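Local coordinates for protein L-Ala-D/L-Glu epimerase, a muconate lactonizing enzyme (Klebsiella pneumoniae subsp. pneumoniae MGH 78578, PDB 3FCP) that belongs to the muconate lactonizing enzyme group of the enolase superfamily, with an N-terminal capping domain and a barrel domain that holds a magnesium ion, at residues 39-42 with 46-49; 309-314 with 356-361; 174-179 with 206-211. One frame throughout, in Å; residues are numbered along the deposited sequence.

Interaction 1 of 3, residues 39-42 with 46-49; sequences RLTR and ICGI
The flat guanidinium of Arg-42 approaches the branched side chain of Ile-46 at a slant, with NE 4.0 Å from CB of Ile-46. The two side chains run alongside each other in the same direction. With chi1 at -69°, CG of Arg-42 lies beside its own backbone N, and CB, CG and CD pass close to the carbonyl oxygen of Ile-46. The nearest of them, Arg-42 CB, is 3.4 Å from Ile-46 O. The polar ends of the arginine have partners of their own: NH2 forms a salt bridge with Asp-44 in the turn, and NH1 bonds to Gln-117. CG of Arg-39 lies beside CB of Cys-47 on the same face, 4.2 Å away, while its guanidinium turns to a salt bridge with Glu-11.

Between Thr-41 and Cys-47, a non-hydrogen-bonded antiparallel pair, the side chains share one face of the sheet and OG1 of Thr-41 lies 3.2 Å from SG of Cys-47. Each of these heteroatoms is placed beside its own backbone N. Leu-40 occupies the other face, opposite Gly-48, which adds no side chain there. Their backbones bond in both directions: N of Leu-40 reaches O of Gly-48 at 2.8 Å, nearly straight at 174°, and N of Gly-48 returns a 2.9 Å bond to O of Leu-40. Arg-42 N bonds to Ile-46 O next to the turn, so the pairing persists until the hairpin reverses.

Strand 33-42 is the middle member of a three-stranded antiparallel sheet, with strand 7-17 on its other side. Helix 103-121 packs against the Leu-40 face, where Leu-40 meets Leu-113 and Arg-42 rests on Ala-116 and Ala-120. The same helix holds strand 47-53 through Asp-115 to Ile-49 N and Lys-119 to Cys-47 O.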
loop_
_atom_site.group_PDB
_atom_site.type_symbol
_atom_site.label_atom_id
_atom_site.label_comp_id
_atom_site.label_asym_id
_atom_site.label_seq_id
_atom_site.Cartn_x
_atom_site.Cartn_y
_atom_site.Cartn_z
ATOM N N ARG A 39 36.251 -32.949 -10.668
ATOM C CA ARG A 39 37.617 -32.869 -10.168
ATOM C C ARG A 39 38.276 -31.788 -11.008
ATOM O O ARG A 39 38.332 -31.880 -12.234
ATOM C CB ARG A 39 38.377 -34.186 -10.325
ATOM C CG ARG A 39 39.819 -34.090 -9.811
ATOM C CD ARG A 39 40.474 -35.451 -9.700
ATOM N NE ARG A 39 40.500 -36.146 -10.980
ATOM C CZ ARG A 39 40.765 -37.441 -11.115
ATOM N NH1 ARG A 39 41.028 -38.177 -10.044
ATOM N NH2 ARG A 39 40.755 -38.002 -12.319
ATOM N N LEU A 40 38.751 -30.746 -10.340
ATOM C CA LEU A 40 39.398 -29.641 -11.019
ATOM C C LEU A 40 40.883 -29.681 -10.701
ATOM O O LEU A 40 41.274 -29.728 -9.536
ATOM C CB LEU A 40 38.777 -28.319 -10.557
ATOM C CG LEU A 40 39.226 -27.025 -11.245
ATOM C CD1 LEU A 40 38.127 -25.970 -11.105
ATOM C CD2 LEU A 40 40.535 -26.539 -10.638
ATOM N N THR A 41 41.705 -29.677 -11.746
ATOM C CA THR A 41 43.147 -29.723 -11.571
ATOM C C THR A 41 43.772 -28.375 -11.885
ATOM O O THR A 41 43.495 -27.785 -12.933
ATOM C CB THR A 41 43.782 -30.795 -12.480
ATOM O OG1 THR A 41 43.243 -32.079 -12.149
ATOM C CG2 THR A 41 45.296 -30.825 -12.288
ATOM N N ARG A 42 44.605 -27.893 -10.968
ATOM C CA ARG A 42 45.293 -26.616 -11.135
ATOM C C ARG A 42 46.689 -26.824 -11.720
ATOM O O ARG A 42 47.203 -27.940 -11.728
ATOM C CB ARG A 42 45.403 -25.908 -9.787
ATOM C CG ARG A 42 44.069 -25.409 -9.243
ATOM C CD ARG A 42 44.083 -25.266 -7.732
ATOM N NE ARG A 42 45.257 -24.553 -7.225
ATOM C CZ ARG A 42 45.197 -23.480 -6.438
ATOM N NH1 ARG A 42 44.020 -22.977 -6.072
ATOM N NH2 ARG A 42 46.309 -22.931 -5.976
ATOM N N ILE A 46 47.543 -29.121 -7.666
ATOM C CA ILE A 46 46.504 -29.296 -6.657
ATOM C C ILE A 46 45.144 -29.554 -7.305
ATOM O O ILE A 46 44.778 -28.911 -8.289
ATOM C CB ILE A 46 46.412 -28.058 -5.735
ATOM C CG1 ILE A 46 47.699 -27.942 -4.912
ATOM C CG2 ILE A 46 45.202 -28.164 -4.819
ATOM C CD1 ILE A 46 47.762 -26.726 -4.006
ATOM N N CYS A 47 44.409 -30.521 -6.766
ATOM C CA CYS A 47 43.087 -30.839 -7.284
ATOM C C CYS A 47 42.018 -30.519 -6.248
ATOM O O CYS A 47 42.260 -30.601 -5.041
ATOM C CB CYS A 47 42.983 -32.320 -7.661
ATOM S SG CYS A 47 43.970 -32.817 -9.093
ATOM N N GLY A 48 40.838 -30.154 -6.735
ATOM C CA GLY A 48 39.721 -29.849 -5.860
ATOM C C GLY A 48 38.533 -30.639 -6.373
ATOM O O GLY A 48 38.415 -30.852 -7.582
ATOM N N ILE A 49 37.664 -31.102 -5.480
ATOM C CA ILE A 49 36.505 -31.858 -5.934
ATOM C C ILE A 49 35.204 -31.190 -5.519
ATOM O O ILE A 49 35.163 -30.401 -4.570
ATOM C CB ILE A 49 36.510 -33.322 -5.410
ATOM C CG1 ILE A 49 36.585 -33.339 -3.884
ATOM C CG2 ILE A 49 37.666 -34.095 -6.043
ATOM C CD1 ILE A 49 36.482 -34.740 -3.287
#

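Interaction 2 of 3, residues 309-314 with 356-361; sequences GTVASL and PGLGVE
Leu-358 pushes its CD2 against helix 307-317 at Ala-312, 3.6 Å from the CA of that alanine and 3.8 Å from its CB. This is the dense part of the contact, where a small residue lets the leucine methyl come right up to the helix backbone. The preceding residue, Val-311, turns its two methyls to the loop. CG2 lies 3.5 Å from the carbonyl O of Leu-358, an oxygen that also takes a hydrogen bond from His-315 NE2. CG1, set between the backbone N and carbonyl carbon by a chi1 of 74°, lies 4.0 Å from CB of Leu-358. It meets CG2 of Val-360 tip to tip at a similar separation, so that one valine methyl touches two loop side chains. Apart from that carbonyl the packing is apolar throughout, and no hydrogen bond joins the two segments.

The interface is looser toward the ends of the loop, where the chain leads out to Pro-356 and Glu-361, both exposed and well clear of the helix. Between Leu-358 and Val-360 the loop turns through Gly-359, with a positive phi of 95°, which brings the two side chains round to the same valine.

Helix 307-317 belongs to the barrel domain, yet the contact lies at its seam with the N-terminal domain. Ala-312 and Leu-358 both touch Thr-111 of helix 103-121, whose Asp-115 accepts from Leu-358 N, while Ala-312 also packs on Ile-275 of helix 275-278.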
loop_
_atom_site.group_PDB
_atom_site.type_symbol
_atom_site.label_atom_id
_atom_site.label_comp_id
_atom_site.label_asym_id
_atom_site.label_seq_id
_atom_site.Cartn_x
_atom_site.Cartn_y
_atom_site.Cartn_z
ATOM N N GLY A 309 29.185 -33.194 -1.567
ATOM C CA GLY A 309 28.260 -32.073 -1.555
ATOM C C GLY A 309 27.752 -31.745 -0.161
ATOM O O GLY A 309 27.483 -30.586 0.166
ATOM N N THR A 310 27.611 -32.773 0.668
ATOM C CA THR A 310 27.145 -32.578 2.027
ATOM C C THR A 310 28.173 -31.829 2.860
ATOM O O THR A 310 27.826 -30.859 3.530
ATOM C CB THR A 310 26.805 -33.925 2.691
ATOM O OG1 THR A 310 25.638 -34.471 2.066
ATOM C CG2 THR A 310 26.543 -33.749 4.181
ATOM N N VAL A 311 29.439 -32.242 2.809
ATOM C CA VAL A 311 30.452 -31.549 3.610
ATOM C C VAL A 311 30.670 -30.129 3.071
ATOM O O VAL A 311 30.918 -29.198 3.835
ATOM C CB VAL A 311 31.813 -32.326 3.652
ATOM C CG1 VAL A 311 32.555 -32.195 2.333
ATOM C CG2 VAL A 311 32.670 -31.797 4.796
ATOM N N ALA A 312 30.561 -29.969 1.755
ATOM C CA ALA A 312 30.716 -28.651 1.141
ATOM C C ALA A 312 29.672 -27.727 1.773
ATOM O O ALA A 312 29.978 -26.592 2.154
ATOM C CB ALA A 312 30.495 -28.743 -0.363
ATOM N N SER A 313 28.441 -28.225 1.895
ATOM C CA SER A 313 27.361 -27.450 2.498
ATOM C C SER A 313 27.657 -27.175 3.965
ATOM O O SER A 313 27.465 -26.058 4.439
ATOM C CB SER A 313 26.030 -28.198 2.402
ATOM O OG SER A 313 25.745 -28.567 1.072
ATOM N N LEU A 314 28.116 -28.195 4.689
ATOM C CA LEU A 314 28.419 -28.033 6.112
ATOM C C LEU A 314 29.485 -26.966 6.381
ATOM O O LEU A 314 29.399 -26.247 7.366
ATOM C CB LEU A 314 28.869 -29.358 6.752
ATOM C CG LEU A 314 27.915 -30.447 7.278
ATOM C CD1 LEU A 314 26.746 -29.838 8.053
ATOM C CD2 LEU A 314 27.409 -31.264 6.146
ATOM N N PRO A 356 42.835 -29.443 5.644
ATOM C CA PRO A 356 42.800 -28.578 4.452
ATOM C C PRO A 356 41.726 -28.916 3.418
ATOM O O PRO A 356 41.511 -30.077 3.090
ATOM C CB PRO A 356 44.213 -28.715 3.884
ATOM C CG PRO A 356 45.050 -28.964 5.128
ATOM C CD PRO A 356 44.194 -29.977 5.859
ATOM N N GLY A 357 41.066 -27.884 2.899
ATOM C CA GLY A 357 40.022 -28.086 1.909
ATOM C C GLY A 357 38.719 -28.580 2.505
ATOM O O GLY A 357 38.361 -28.223 3.631
ATOM N N LEU A 358 38.000 -29.400 1.747
ATOM C CA LEU A 358 36.732 -29.950 2.212
ATOM C C LEU A 358 36.950 -30.949 3.341
ATOM O O LEU A 358 36.091 -31.122 4.208
ATOM C CB LEU A 358 36.006 -30.649 1.062
ATOM C CG LEU A 358 35.487 -29.769 -0.073
ATOM C CD1 LEU A 358 35.148 -30.635 -1.274
ATOM C CD2 LEU A 358 34.259 -28.999 0.404
ATOM N N GLY A 359 38.093 -31.627 3.313
ATOM C CA GLY A 359 38.375 -32.617 4.336
ATOM C C GLY A 359 38.000 -34.030 3.910
ATOM O O GLY A 359 38.023 -34.948 4.721
ATOM N N VAL A 360 37.630 -34.207 2.645
ATOM C CA VAL A 360 37.287 -35.530 2.134
ATOM C C VAL A 360 38.077 -35.769 0.861
ATOM O O VAL A 360 38.393 -34.829 0.123
ATOM C CB VAL A 360 35.770 -35.681 1.843
ATOM C CG1 VAL A 360 34.983 -35.579 3.148
ATOM C CG2 VAL A 360 35.311 -34.627 0.851
ATOM N N GLU A 361 38.396 -37.031 0.603
ATOM C CA GLU A 361 39.190 -37.398 -0.564
ATOM C C GLU A 361 38.430 -38.359 -1.472
ATOM O O GLU A 361 37.653 -39.194 -1.006
ATOM C CB GLU A 361 40.492 -38.058 -0.097
ATOM C CG GLU A 361 41.695 -37.818 -0.988
ATOM C CD GLU A 361 42.216 -36.392 -0.894
ATOM O OE1 GLU A 361 41.512 -35.467 -1.345
ATOM O OE2 GLU A 361 43.329 -36.196 -0.361
#

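Interaction 3 of 3, residues 174-179 with 206-211; sequences RELATD and AATGAK
Leu-176 and Thr-208 run antiparallel past one another, each reaching out from its own helix, and they touch through one methyl apiece: CD2 of Leu-176 lies 3.8 Å from CG2 of Thr-208. The same leucine methyl also meets Lys-211, one helical turn further along. There the two side chains meet at a slant, and CD2 of Leu-176 rests 3.8 Å from CD and 4.0 Å from CG of the lysine. A single terminal methyl therefore sits against two residues of helix 206-218.

The torsions explain this reach. Leu-176 carries CG trans to its backbone N (chi1 -178°), which stretches the side chain from the first turn of its helix toward the other one. Lys-211 is fully extended, presenting its aliphatic stem to the leucine while the residue as a whole remains exposed. Thr-208 turns its methyl to Leu-176 and gives its hydroxyl to Asp-205 OD1, just ahead of the segment.

The helix start that carries Leu-176 is fixed by Glu-175, which occupies the N-cap position and whose carbonyl O accepts from both Thr-178 OG1, at 2.6 Å, and Asp-179 N, at 3.0 Å. Trp-204 lies against Leu-176 as well, and Thr-208 packs on Gln-323 of the second subunit, so the edge of the contact borders a subunit interface.

These two helices follow one another around the outside of the barrel, with strand 195-199 between them in sequence. Their contact here is made entirely of carbon against carbon. Without a hydrogen bond or ion pair across it, its cohesion comes from van der Waals packing and the partial shielding of one leucine from water, an undirected kind of adhesion at the protein surface.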
loop_
_atom_site.group_PDB
_atom_site.type_symbol
_atom_site.label_atom_id
_atom_site.label_comp_id
_atom_site.label_asym_id
_atom_site.label_seq_id
_atom_site.Cartn_x
_atom_site.Cartn_y
_atom_site.Cartn_z
ATOM N N ARG A 174 -0.866 -37.211 -0.348
ATOM C CA ARG A 174 -2.182 -37.789 -0.111
ATOM C C ARG A 174 -3.218 -36.701 0.151
ATOM O O ARG A 174 -2.895 -35.514 0.141
ATOM C CB ARG A 174 -2.122 -38.745 1.081
ATOM C CG ARG A 174 -1.197 -39.934 0.875
ATOM C CD ARG A 174 -1.244 -40.872 2.067
ATOM N NE ARG A 174 -0.481 -42.097 1.845
ATOM C CZ ARG A 174 0.844 -42.154 1.742
ATOM N NH1 ARG A 174 1.573 -41.049 1.841
ATOM N NH2 ARG A 174 1.441 -43.321 1.541
ATOM N N GLU A 175 -4.468 -37.107 0.368
ATOM C CA GLU A 175 -5.536 -36.152 0.646
ATOM C C GLU A 175 -5.175 -35.429 1.937
ATOM O O GLU A 175 -4.521 -36.003 2.808
ATOM C CB GLU A 175 -6.876 -36.877 0.805
ATOM C CG GLU A 175 -7.353 -37.581 -0.454
ATOM C CD GLU A 175 -7.681 -36.613 -1.576
ATOM O OE1 GLU A 175 -7.975 -37.076 -2.700
ATOM O OE2 GLU A 175 -7.651 -35.386 -1.338
ATOM N N LEU A 176 -5.598 -34.174 2.060
ATOM C CA LEU A 176 -5.284 -33.385 3.247
ATOM C C LEU A 176 -5.634 -34.088 4.556
ATOM O O LEU A 176 -4.803 -34.176 5.463
ATOM C CB LEU A 176 -5.994 -32.026 3.188
ATOM C CG LEU A 176 -5.725 -31.069 4.361
ATOM C CD1 LEU A 176 -4.221 -30.830 4.514
ATOM C CD2 LEU A 176 -6.454 -29.756 4.123
ATOM N N ALA A 177 -6.864 -34.584 4.654
ATOM C CA ALA A 177 -7.317 -35.262 5.861
ATOM C C ALA A 177 -6.370 -36.391 6.240
ATOM O O ALA A 177 -6.018 -36.546 7.409
ATOM C CB ALA A 177 -8.742 -35.807 5.662
ATOM N N THR A 178 -5.948 -37.174 5.253
ATOM C CA THR A 178 -5.049 -38.282 5.532
ATOM C C THR A 178 -3.679 -37.785 5.989
ATOM O O THR A 178 -3.146 -38.280 6.984
ATOM C CB THR A 178 -4.895 -39.218 4.306
ATOM O OG1 THR A 178 -4.173 -38.551 3.267
ATOM C CG2 THR A 178 -6.255 -39.613 3.777
ATOM N N ASP A 179 -3.110 -36.805 5.286
ATOM C CA ASP A 179 -1.806 -36.278 5.682
ATOM C C ASP A 179 -1.843 -35.640 7.067
ATOM O O ASP A 179 -0.871 -35.734 7.816
ATOM C CB ASP A 179 -1.277 -35.251 4.667
ATOM C CG ASP A 179 -0.562 -35.901 3.488
ATOM O OD1 ASP A 179 0.037 -36.982 3.672
ATOM O OD2 ASP A 179 -0.582 -35.325 2.379
ATOM N N ALA A 206 -3.649 -22.864 -2.651
ATOM C CA ALA A 206 -3.858 -21.845 -1.623
ATOM C C ALA A 206 -4.917 -22.172 -0.567
ATOM O O ALA A 206 -4.706 -21.940 0.626
ATOM C CB ALA A 206 -4.188 -20.509 -2.286
ATOM N N ALA A 207 -6.058 -22.698 -0.999
ATOM C CA ALA A 207 -7.141 -23.034 -0.073
ATOM C C ALA A 207 -6.762 -24.208 0.840
ATOM O O ALA A 207 -6.977 -24.168 2.052
ATOM C CB ALA A 207 -8.423 -23.356 -0.865
ATOM N N THR A 208 -6.194 -25.253 0.249
ATOM C CA THR A 208 -5.768 -26.419 1.008
ATOM C C THR A 208 -4.648 -25.999 1.960
ATOM O O THR A 208 -4.579 -26.454 3.096
ATOM C CB THR A 208 -5.250 -27.520 0.059
ATOM O OG1 THR A 208 -6.315 -27.931 -0.811
ATOM C CG2 THR A 208 -4.730 -28.723 0.849
ATOM N N GLY A 209 -3.774 -25.120 1.482
ATOM C CA GLY A 209 -2.670 -24.654 2.303
ATOM C C GLY A 209 -3.108 -23.893 3.542
ATOM O O GLY A 209 -2.553 -24.097 4.630
ATOM N N ALA A 210 -4.092 -23.010 3.389
ATOM C CA ALA A 210 -4.591 -22.238 4.524
ATOM C C ALA A 210 -5.154 -23.190 5.577
ATOM O O ALA A 210 -4.819 -23.101 6.759
ATOM C CB ALA A 210 -5.669 -21.259 4.068
ATOM N N LYS A 211 -6.008 -24.108 5.140
ATOM C CA LYS A 211 -6.613 -25.070 6.056
ATOM C C LYS A 211 -5.552 -25.986 6.668
ATOM O O LYS A 211 -5.511 -26.180 7.886
ATOM C CB LYS A 211 -7.657 -25.911 5.311
ATOM C CG LYS A 211 -8.389 -26.905 6.198
ATOM C CD LYS A 211 -9.382 -27.740 5.395
ATOM C CE LYS A 211 -10.096 -28.742 6.291
ATOM N NZ LYS A 211 -10.986 -29.643 5.503
#

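In the fold
Interactions 1 and 2 adjoin, their centres about 13 Å apart, and meet through Ile-49: its O lies 3.3 Å from CD1 of Leu-358, and its CD1 lies 3.9 Å from O of Val-360. The hairpin of the N-terminal domain thus packs directly on a loop of the barrel domain. Interaction 3 belongs to the far side of the chain, with its centre about 48 Å from that of interaction 1 and 39 Å from that of interaction 2. The magnesium ion is bound by Asn-201, Asp-250 and Glu-251. Asn-201 lies in the chain between the two segments of interaction 3, shortly before helix 206-218, whereas none of the three contacts supplies a metal ligand.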